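PDB 6M7D: nucleoprotein from Sendai virus, which coats the viral RNA genome as a helical nucleocapsid, one protein to six nucleotides, shielding it from nucleases and presenting it as the template for transcription and replication. Local coordinates for residues 32-37 against 100-105; 74-79 against 227-232; 361-366 against 406-411; 291-296 against 330-335. One frame throughout, in Å; residues are numbered along the deposited sequence.

In the fold
The four contacts form two groups on opposite sides of the chain's centre. Contacts 1 and 2 have centres about 11 Å apart and pack on each other: the hydroxyl end of Y101 in contact 1 packs on V76 in contact 2, and V37 packs on V76 and S77. Contacts 3 and 4 have centres about 17 Å apart, and M361, F362 and G365 of contact 3 pack on residues 330-335 of contact 4. Contacts 1 and 3 lie about 52 Å apart, centre to centre. Nearest-atom distances to the bound RNA are about 7 Å for contact 4, 10 Å for contacts 2 and 3, and 22 Å for contact 1. P330 of contact 4 lies close to the RNA-binding residue Y356.

Contact 1: 32-37 against 100-105; sequences RSTVSV and KYVIYN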
# COMPACT_ATOMS: atom_id res chain seq x y z
N ARG A 32 6.39 -21.80 -10.67
CA ARG A 32 5.99 -21.35 -9.34
C ARG A 32 6.85 -22.03 -8.30
O ARG A 32 7.13 -23.23 -8.39
CB ARG A 32 4.51 -21.63 -9.07
CG ARG A 32 4.10 -23.04 -9.34
CD ARG A 32 2.83 -23.39 -8.60
NE ARG A 32 1.81 -22.37 -8.73
CZ ARG A 32 0.54 -22.53 -8.38
NH1 ARG A 32 0.15 -23.69 -7.87
NH2 ARG A 32 -0.33 -21.55 -8.53
N SER A 33 7.28 -21.26 -7.31
CA SER A 33 7.99 -21.84 -6.18
C SER A 33 7.00 -22.50 -5.23
O SER A 33 5.83 -22.11 -5.13
CB SER A 33 8.79 -20.77 -5.44
OG SER A 33 9.94 -20.39 -6.16
N THR A 34 7.47 -23.52 -4.53
CA THR A 34 6.68 -24.20 -3.51
C THR A 34 7.10 -23.63 -2.16
O THR A 34 8.28 -23.68 -1.79
CB THR A 34 6.86 -25.71 -3.59
OG1 THR A 34 6.14 -26.34 -2.53
CG2 THR A 34 8.33 -26.12 -3.54
N VAL A 35 6.15 -23.06 -1.43
CA VAL A 35 6.42 -22.34 -0.20
C VAL A 35 5.75 -23.05 0.96
O VAL A 35 4.57 -23.41 0.88
CB VAL A 35 5.95 -20.88 -0.30
CG1 VAL A 35 6.46 -20.11 0.86
CG2 VAL A 35 6.43 -20.25 -1.59
N SER A 36 6.50 -23.24 2.04
CA SER A 36 5.97 -23.86 3.25
C SER A 36 5.33 -22.78 4.11
O SER A 36 5.99 -21.81 4.50
CB SER A 36 7.08 -24.57 4.02
OG SER A 36 7.87 -25.38 3.17
N VAL A 37 4.05 -22.96 4.40
CA VAL A 37 3.30 -22.07 5.29
C VAL A 37 2.90 -22.88 6.52
O VAL A 37 2.33 -23.96 6.39
CB VAL A 37 2.07 -21.48 4.60
CG1 VAL A 37 1.28 -20.64 5.57
CG2 VAL A 37 2.50 -20.64 3.43
N LYS A 100 3.05 -22.04 -4.83
CA LYS A 100 2.18 -23.06 -4.27
C LYS A 100 2.46 -23.16 -2.78
O LYS A 100 3.59 -23.45 -2.38
CB LYS A 100 2.40 -24.41 -4.95
CG LYS A 100 1.30 -25.41 -4.67
CD LYS A 100 1.78 -26.83 -4.92
CE LYS A 100 2.85 -27.24 -3.93
NZ LYS A 100 3.16 -28.69 -4.02
N TYR A 101 1.44 -22.91 -1.97
CA TYR A 101 1.57 -22.91 -0.52
C TYR A 101 1.37 -24.32 -0.01
O TYR A 101 0.32 -24.93 -0.23
CB TYR A 101 0.57 -21.95 0.12
CG TYR A 101 0.91 -20.50 -0.06
CD1 TYR A 101 2.21 -20.04 0.12
CD2 TYR A 101 -0.05 -19.58 -0.42
CE1 TYR A 101 2.52 -18.72 -0.04
CE2 TYR A 101 0.26 -18.25 -0.59
CZ TYR A 101 1.54 -17.83 -0.40
OH TYR A 101 1.86 -16.50 -0.56
N VAL A 102 2.39 -24.85 0.67
CA VAL A 102 2.31 -26.15 1.32
C VAL A 102 2.07 -25.89 2.80
O VAL A 102 2.96 -25.43 3.51
CB VAL A 102 3.58 -26.97 1.10
CG1 VAL A 102 3.31 -28.44 1.36
CG2 VAL A 102 4.08 -26.78 -0.30
N ILE A 103 0.86 -26.18 3.26
CA ILE A 103 0.46 -25.83 4.61
C ILE A 103 0.96 -26.90 5.57
O ILE A 103 0.58 -28.07 5.47
CB ILE A 103 -1.06 -25.67 4.71
CG1 ILE A 103 -1.51 -24.48 3.86
CG2 ILE A 103 -1.47 -25.47 6.15
CD1 ILE A 103 -2.99 -24.35 3.76
N TYR A 104 1.82 -26.50 6.50
CA TYR A 104 2.28 -27.35 7.58
C TYR A 104 1.58 -26.91 8.86
O TYR A 104 1.18 -25.76 9.00
CB TYR A 104 3.80 -27.24 7.77
CG TYR A 104 4.63 -27.90 6.69
CD1 TYR A 104 4.12 -28.14 5.43
CD2 TYR A 104 5.95 -28.26 6.94
CE1 TYR A 104 4.89 -28.73 4.45
CE2 TYR A 104 6.72 -28.86 5.97
CZ TYR A 104 6.19 -29.09 4.73
OH TYR A 104 6.95 -29.69 3.75
N ASN A 105 1.43 -27.84 9.80
CA ASN A 105 0.76 -27.56 11.06
C ASN A 105 1.77 -27.58 12.19
O ASN A 105 2.53 -28.54 12.34
CB ASN A 105 -0.35 -28.58 11.33
CG ASN A 105 -1.55 -28.37 10.44
OD1 ASN A 105 -1.54 -28.73 9.27
ND2 ASN A 105 -2.60 -27.79 11.00
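T34 to V37 pair in parallel with K100 to I103, joining strand 33-40, outermost in a mixed sheet, to strand 99-108. Five backbone hydrogen bonds hold them. K100 N gives to S33 O at 2.8 Å, and V35 N returns to K100 O. V102 N gives to V35 O at 2.6 Å. V37 N then gives to V102 O at 2.8 Å. Y104 N closes the series on V37 O. CA-H...O contacts add to it, as from Y101 CA to V35 O.

The chain between the strands holds helices 47-62, 68-80 and 86-93, so the pair belongs to a beta-alpha-beta crossover. V35, V37, Y101 and I103 face helices 68-80 and 86-93. Here V37 CG2 meets Y101 CD1 at 3.4 Å, obliquely to the ring. V35 CB comes to the ring's edge at 3.9 Å from the same CD1. With CG anti to its carbonyl carbon (chi1 -74°), Y101 carries the ring to V76 of helix 68-80.

The other face bears T34, K100, S36 and V102 and is more exposed. T34 and K100 run side by side, with T34 OG1 3.7 Å from K100 CE. R32 crosses K100 at about a right angle, R32 NH1 lying 3.8 Å from K100 CB. The two charged ends stay apart: R32 NH1 and K100 NZ are 7.0 Å from each other.

Contact 2: 74-79 against 227-232; sequences FLVSLL and QSLVSL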
# COMPACT_ATOMS: atom_id res chain seq x y z
N PHE A 74 6.86 -17.32 5.40
CA PHE A 74 6.83 -17.05 6.83
C PHE A 74 5.98 -15.83 7.14
O PHE A 74 5.25 -15.80 8.14
CB PHE A 74 8.24 -16.87 7.37
CG PHE A 74 8.95 -18.15 7.59
CD1 PHE A 74 8.44 -19.09 8.46
CD2 PHE A 74 10.12 -18.43 6.92
CE1 PHE A 74 9.09 -20.27 8.67
CE2 PHE A 74 10.77 -19.62 7.12
CZ PHE A 74 10.25 -20.54 7.99
N LEU A 75 6.05 -14.81 6.29
CA LEU A 75 5.15 -13.68 6.44
C LEU A 75 3.70 -14.09 6.21
O LEU A 75 2.79 -13.59 6.88
CB LEU A 75 5.55 -12.55 5.49
CG LEU A 75 6.69 -11.69 6.00
CD1 LEU A 75 6.98 -10.58 5.03
CD2 LEU A 75 6.34 -11.12 7.36
N VAL A 76 3.46 -14.99 5.26
CA VAL A 76 2.12 -15.50 5.02
C VAL A 76 1.62 -16.29 6.22
O VAL A 76 0.44 -16.20 6.59
CB VAL A 76 2.11 -16.34 3.73
CG1 VAL A 76 0.91 -17.25 3.68
CG2 VAL A 76 2.13 -15.44 2.52
N SER A 77 2.50 -17.07 6.84
CA SER A 77 2.17 -17.76 8.08
C SER A 77 1.77 -16.78 9.16
O SER A 77 0.77 -16.97 9.87
CB SER A 77 3.37 -18.59 8.53
OG SER A 77 3.57 -19.70 7.70
N LEU A 78 2.56 -15.72 9.32
CA LEU A 78 2.26 -14.71 10.32
C LEU A 78 0.91 -14.07 10.08
O LEU A 78 0.11 -13.91 11.01
CB LEU A 78 3.37 -13.66 10.33
CG LEU A 78 3.28 -12.58 11.39
CD1 LEU A 78 3.13 -13.21 12.75
CD2 LEU A 78 4.53 -11.74 11.33
N LEU A 79 0.62 -13.70 8.83
CA LEU A 79 -0.66 -13.07 8.54
C LEU A 79 -1.82 -14.05 8.68
O LEU A 79 -2.94 -13.64 8.95
CB LEU A 79 -0.65 -12.48 7.13
CG LEU A 79 0.48 -11.50 6.81
CD1 LEU A 79 0.76 -11.53 5.33
CD2 LEU A 79 0.13 -10.11 7.25
N GLN A 227 5.62 -11.11 -5.08
CA GLN A 227 4.33 -10.57 -5.49
C GLN A 227 3.18 -11.43 -5.00
O GLN A 227 2.03 -10.98 -4.98
CB GLN A 227 4.28 -10.44 -7.02
CG GLN A 227 3.22 -9.51 -7.55
CD GLN A 227 3.66 -8.07 -7.55
OE1 GLN A 227 3.63 -7.39 -6.53
NE2 GLN A 227 4.08 -7.59 -8.70
N SER A 228 3.46 -12.67 -4.59
CA SER A 228 2.42 -13.53 -4.04
C SER A 228 1.95 -13.03 -2.69
O SER A 228 0.76 -13.04 -2.39
CB SER A 228 2.94 -14.96 -3.92
OG SER A 228 4.01 -15.01 -2.99
N LEU A 229 2.89 -12.58 -1.86
CA LEU A 229 2.54 -12.02 -0.56
C LEU A 229 1.75 -10.73 -0.71
O LEU A 229 0.75 -10.52 -0.02
CB LEU A 229 3.81 -11.80 0.24
CG LEU A 229 3.79 -11.00 1.53
CD1 LEU A 229 3.15 -11.80 2.63
CD2 LEU A 229 5.20 -10.64 1.89
N VAL A 230 2.18 -9.86 -1.62
CA VAL A 230 1.46 -8.63 -1.89
C VAL A 230 0.07 -8.93 -2.42
O VAL A 230 -0.90 -8.25 -2.08
CB VAL A 230 2.26 -7.75 -2.86
CG1 VAL A 230 1.56 -6.43 -3.10
CG2 VAL A 230 3.66 -7.52 -2.32
N SER A 231 -0.05 -9.95 -3.26
CA SER A 231 -1.36 -10.34 -3.77
C SER A 231 -2.25 -10.85 -2.66
O SER A 231 -3.45 -10.55 -2.62
CB SER A 231 -1.21 -11.40 -4.85
OG SER A 231 -0.65 -12.58 -4.31
N LEU A 232 -1.70 -11.64 -1.74
CA LEU A 232 -2.48 -12.14 -0.62
C LEU A 232 -2.96 -10.99 0.26
O LEU A 232 -4.10 -11.00 0.73
CB LEU A 232 -1.66 -13.12 0.21
CG LEU A 232 -2.18 -13.39 1.61
CD1 LEU A 232 -3.25 -14.44 1.58
CD2 LEU A 232 -1.05 -13.80 2.52
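L229 and L232 are the residues of 227-232 that meet 74-79. Before them comes S228, which touches V99 and Y101 of strand 99-108. L229 touches three side chains of 74-79, and its two methyls divide the work. L229 CD2 lies 3.6 Å from L75 CD1, where the two leucines cross at a slant. L229 CD1 sits 3.6 Å from L79 CD1, and these side chains cross at about a right angle. The same L229 CD1 is 3.8 Å from V76 CG2, with the valine and the leucine sliding past each other in opposite directions. The torsions explain this reach: CG of L229 is anti to the backbone N (chi1 169°), and the fork ends up among L75, V76 and L79.

The two helices, 68-80 and 227-239, run nearly parallel here, with local axes 17° apart and 10.4 Å at closest approach. Their contact is wholly apolar and buried. It joins helix 68-80, which packs against strands 33-40 and 99-108, to helix 227-239.

One turn after L229 comes L232. L232 CD2 approaches V76 CG2 to 3.6 Å, and L232 CD2 lies 4.0 Å from L79 CD1. V76 CG2 is thus shared by L229 and L232, as is L79 CD1. Helix 163-181 packs on L79 through I171 and W175, and S61 of helix 47-62 touches L75.

Contact 3: 361-366 against 406-411; sequences MFLLGQ and GAYHKP
The Y408 ring takes L363 CD2 over one face, a CH-pi contact 3.8 Å from the ring centroid and 25° off the ring normal. The leucine crosses the tyrosine at about a right angle. The F362 ring has the amide carbon CD of Q366, from its own helix, over one face near the rim. At its edge, near the ring plane, lies H409 O, 3.3 Å from F362 CE2. P411 CD approaches the same F362 CE2 to 3.6 Å, obliquely to the ring. The Q366 amide and the H409 imidazole are turned 68° apart.

The segment 406-411 has no regular structure. It lies after helix 388-401, in the region assigned by similarity to Ntail, and it runs back along helix 359-370. Q366 makes a polar link between the two. Q366 NE2 gives a hydrogen bond to H409 O at 2.9 Å, with an N-H...O angle of 164°. The acceptor lies in the amide plane. The chain of Q366 is extended beyond CG, which brings the amide out to that carbonyl. H409 O is therefore met by an N-H and by a ring edge. A second polar link comes from K370 of the same helix, whose NZ bonds to A407 O.

The side chain of P411 is about 8 Å from that of R354, and that of F362 about 8 Å from that of Y350; R354 and Y350 both bind RNA.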
# COMPACT_ATOMS: atom_id res chain seq x y z
N MET A 361 4.21 23.53 -19.23
CA MET A 361 2.96 23.17 -18.57
C MET A 361 3.12 23.17 -17.06
O MET A 361 2.20 23.56 -16.33
CB MET A 361 2.48 21.81 -19.06
CG MET A 361 1.81 21.87 -20.41
SD MET A 361 0.50 23.09 -20.49
CE MET A 361 1.22 24.28 -21.61
N PHE A 362 4.29 22.77 -16.57
CA PHE A 362 4.58 22.84 -15.14
C PHE A 362 4.52 24.28 -14.64
O PHE A 362 3.83 24.59 -13.66
CB PHE A 362 5.95 22.22 -14.89
CG PHE A 362 6.31 22.10 -13.45
CD1 PHE A 362 5.56 21.32 -12.60
CD2 PHE A 362 7.42 22.74 -12.95
CE1 PHE A 362 5.90 21.21 -11.28
CE2 PHE A 362 7.76 22.62 -11.63
CZ PHE A 362 7.00 21.85 -10.80
N LEU A 363 5.24 25.17 -15.31
CA LEU A 363 5.26 26.57 -14.92
C LEU A 363 3.91 27.23 -15.13
O LEU A 363 3.54 28.12 -14.37
CB LEU A 363 6.34 27.31 -15.68
CG LEU A 363 7.76 26.87 -15.35
CD1 LEU A 363 8.75 27.75 -16.06
CD2 LEU A 363 7.98 26.90 -13.86
N LEU A 364 3.15 26.78 -16.13
CA LEU A 364 1.81 27.31 -16.32
C LEU A 364 0.88 26.89 -15.20
O LEU A 364 0.04 27.67 -14.76
CB LEU A 364 1.26 26.84 -17.66
CG LEU A 364 -0.17 27.32 -17.89
CD1 LEU A 364 -0.17 28.80 -18.18
CD2 LEU A 364 -0.79 26.53 -19.00
N GLY A 365 0.99 25.64 -14.75
CA GLY A 365 0.22 25.22 -13.60
C GLY A 365 0.56 26.03 -12.37
O GLY A 365 -0.33 26.44 -11.63
N GLN A 366 1.84 26.29 -12.15
CA GLN A 366 2.24 27.13 -11.03
C GLN A 366 1.71 28.55 -11.18
O GLN A 366 1.36 29.19 -10.20
CB GLN A 366 3.75 27.15 -10.90
CG GLN A 366 4.35 25.86 -10.51
CD GLN A 366 5.82 25.93 -10.47
OE1 GLN A 366 6.43 26.76 -11.13
NE2 GLN A 366 6.42 25.09 -9.66
N GLY A 406 6.84 36.22 -8.77
CA GLY A 406 7.66 35.52 -9.78
C GLY A 406 8.61 34.48 -9.21
O GLY A 406 9.78 34.45 -9.64
N ALA A 407 8.15 33.68 -8.24
CA ALA A 407 9.00 32.62 -7.65
C ALA A 407 8.40 31.26 -8.03
O ALA A 407 7.22 31.04 -7.70
CB ALA A 407 9.08 32.79 -6.16
N TYR A 408 9.18 30.38 -8.66
CA TYR A 408 8.63 29.10 -9.08
C TYR A 408 9.26 27.99 -8.26
O TYR A 408 10.38 28.11 -7.77
CB TYR A 408 8.86 28.85 -10.57
CG TYR A 408 7.89 29.56 -11.48
CD1 TYR A 408 6.54 29.64 -11.16
CD2 TYR A 408 8.32 30.16 -12.65
CE1 TYR A 408 5.66 30.29 -11.99
CE2 TYR A 408 7.44 30.81 -13.48
CZ TYR A 408 6.11 30.87 -13.15
OH TYR A 408 5.24 31.52 -13.99
N HIS A 409 8.52 26.89 -8.14
CA HIS A 409 9.00 25.69 -7.48
C HIS A 409 9.80 24.87 -8.49
O HIS A 409 9.33 24.62 -9.60
CB HIS A 409 7.84 24.86 -6.94
CG HIS A 409 7.04 25.55 -5.89
ND1 HIS A 409 7.46 25.64 -4.58
CD2 HIS A 409 5.85 26.19 -5.95
CE1 HIS A 409 6.56 26.31 -3.88
NE2 HIS A 409 5.57 26.65 -4.69
N LYS A 410 10.99 24.48 -8.11
CA LYS A 410 11.73 23.63 -9.01
C LYS A 410 11.20 22.20 -8.91
O LYS A 410 10.87 21.74 -7.82
CB LYS A 410 13.22 23.66 -8.68
CG LYS A 410 13.83 25.04 -8.66
CD LYS A 410 13.46 25.82 -9.91
CE LYS A 410 12.97 27.22 -9.56
NZ LYS A 410 12.46 27.95 -10.76
N PRO A 411 11.09 21.49 -10.03
CA PRO A 411 10.61 20.11 -9.98
C PRO A 411 11.52 19.24 -9.13
O PRO A 411 12.74 19.22 -9.29
CB PRO A 411 10.63 19.67 -11.45
CG PRO A 411 11.43 20.70 -12.16
CD PRO A 411 11.27 21.96 -11.41

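Contact 4: 291-296 against 330-335; sequences PDINKL and PALWSY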
# COMPACT_ATOMS: atom_id res chain seq x y z
N PRO A 291 -5.68 16.24 -25.56
CA PRO A 291 -5.49 14.80 -25.72
C PRO A 291 -5.18 14.11 -24.41
O PRO A 291 -5.59 12.97 -24.19
CB PRO A 291 -4.33 14.70 -26.71
CG PRO A 291 -3.64 15.99 -26.61
CD PRO A 291 -4.69 16.99 -26.35
N ASP A 292 -4.49 14.80 -23.50
CA ASP A 292 -4.19 14.23 -22.19
C ASP A 292 -5.42 14.19 -21.30
O ASP A 292 -5.55 13.29 -20.48
CB ASP A 292 -3.07 15.01 -21.54
CG ASP A 292 -1.80 14.97 -22.35
OD1 ASP A 292 -1.63 14.01 -23.14
OD2 ASP A 292 -0.97 15.88 -22.22
N ILE A 293 -6.36 15.12 -21.48
CA ILE A 293 -7.63 15.04 -20.77
C ILE A 293 -8.45 13.87 -21.28
O ILE A 293 -9.10 13.16 -20.50
CB ILE A 293 -8.38 16.37 -20.89
CG1 ILE A 293 -7.85 17.37 -19.87
CG2 ILE A 293 -9.86 16.18 -20.66
CD1 ILE A 293 -8.02 18.81 -20.28
N ASN A 294 -8.42 13.61 -22.59
CA ASN A 294 -9.09 12.42 -23.12
C ASN A 294 -8.45 11.15 -22.59
O ASN A 294 -9.15 10.19 -22.23
CB ASN A 294 -9.05 12.43 -24.65
CG ASN A 294 -9.78 13.59 -25.25
OD1 ASN A 294 -10.70 14.14 -24.65
ND2 ASN A 294 -9.37 13.99 -26.45
N LYS A 295 -7.12 11.11 -22.56
CA LYS A 295 -6.41 9.98 -21.98
C LYS A 295 -6.82 9.76 -20.54
O LYS A 295 -7.07 8.63 -20.13
CB LYS A 295 -4.91 10.21 -22.08
CG LYS A 295 -4.07 9.02 -21.68
CD LYS A 295 -4.11 7.93 -22.72
CE LYS A 295 -3.28 6.72 -22.30
NZ LYS A 295 -3.90 5.97 -21.17
N LEU A 296 -6.90 10.83 -19.75
CA LEU A 296 -7.27 10.70 -18.35
C LEU A 296 -8.72 10.30 -18.18
O LEU A 296 -9.06 9.65 -17.19
CB LEU A 296 -7.01 12.01 -17.62
CG LEU A 296 -5.75 12.09 -16.75
CD1 LEU A 296 -6.06 12.98 -15.59
CD2 LEU A 296 -5.31 10.74 -16.28
N PRO A 330 1.62 13.56 -20.34
CA PRO A 330 2.67 14.35 -19.68
C PRO A 330 2.37 15.83 -19.57
O PRO A 330 2.82 16.46 -18.62
CB PRO A 330 3.90 14.09 -20.56
CG PRO A 330 3.49 13.09 -21.56
CD PRO A 330 2.03 13.16 -21.69
N ALA A 331 1.63 16.41 -20.51
CA ALA A 331 1.33 17.84 -20.41
C ALA A 331 0.31 18.10 -19.32
O ALA A 331 0.47 19.03 -18.52
CB ALA A 331 0.85 18.38 -21.75
N LEU A 332 -0.75 17.31 -19.28
CA LEU A 332 -1.73 17.43 -18.21
C LEU A 332 -1.11 17.09 -16.87
O LEU A 332 -1.42 17.72 -15.86
CB LEU A 332 -2.93 16.54 -18.49
CG LEU A 332 -4.13 16.69 -17.56
CD1 LEU A 332 -4.65 18.11 -17.56
CD2 LEU A 332 -5.20 15.72 -17.98
N TRP A 333 -0.21 16.11 -16.85
CA TRP A 333 0.46 15.77 -15.60
C TRP A 333 1.37 16.89 -15.13
O TRP A 333 1.43 17.19 -13.94
CB TRP A 333 1.26 14.48 -15.76
CG TRP A 333 2.10 14.17 -14.57
CD1 TRP A 333 1.68 13.63 -13.41
CD2 TRP A 333 3.50 14.41 -14.42
NE1 TRP A 333 2.73 13.50 -12.54
CE2 TRP A 333 3.86 13.97 -13.14
CE3 TRP A 333 4.48 14.95 -15.25
CZ2 TRP A 333 5.16 14.05 -12.67
CZ3 TRP A 333 5.76 15.03 -14.78
CH2 TRP A 333 6.09 14.58 -13.50
N SER A 334 2.12 17.52 -16.05
CA SER A 334 3.01 18.61 -15.67
C SER A 334 2.22 19.82 -15.20
O SER A 334 2.60 20.48 -14.23
CB SER A 334 3.90 18.98 -16.84
OG SER A 334 4.38 17.83 -17.49
N TYR A 335 1.12 20.11 -15.88
CA TYR A 335 0.24 21.17 -15.43
C TYR A 335 -0.27 20.89 -14.03
O TYR A 335 -0.17 21.75 -13.14
CB TYR A 335 -0.92 21.31 -16.41
CG TYR A 335 -2.02 22.16 -15.91
CD1 TYR A 335 -1.90 23.54 -15.87
CD2 TYR A 335 -3.20 21.60 -15.45
CE1 TYR A 335 -2.90 24.31 -15.39
CE2 TYR A 335 -4.21 22.38 -14.97
CZ TYR A 335 -4.06 23.73 -14.95
OH TYR A 335 -5.08 24.50 -14.48
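D292 packs tightly against the start of helix 330-343. D292 CB lies 3.4 Å from L332 CB. D292 OD2 accepts L332 N at 3.3 Å, on the anti side of the carboxylate and 27° out of its plane. A second bond to the same oxygen, from A331 N, is weak. These amides belong to the first turn of the helix, so its dipole would probably favour a negative charge there. L332 fills the remaining close part: L332 CD2 lies 3.6 Å from I293 CG1 and 3.7 Å from L296 CD1. With CG anti to its N (chi1 -172°), L332 turns this fork toward both residues.

The looser side is around P330. D292 OD1 comes only to 4.0 Å from P330 CD. K295 also starts toward the other helix, but its end leads away, to a long, weak ion pair with E323.

The local axes of helices 290-305 and 330-343 stand at 91°, 8.5 Å apart. Helix 267-277 packs on L296 through F269, T272 and I273. P330 approaches the RNA-binding residue Y356, whose ring meets that of W333, and helix 359-370 lies against A331 and S334 through M361.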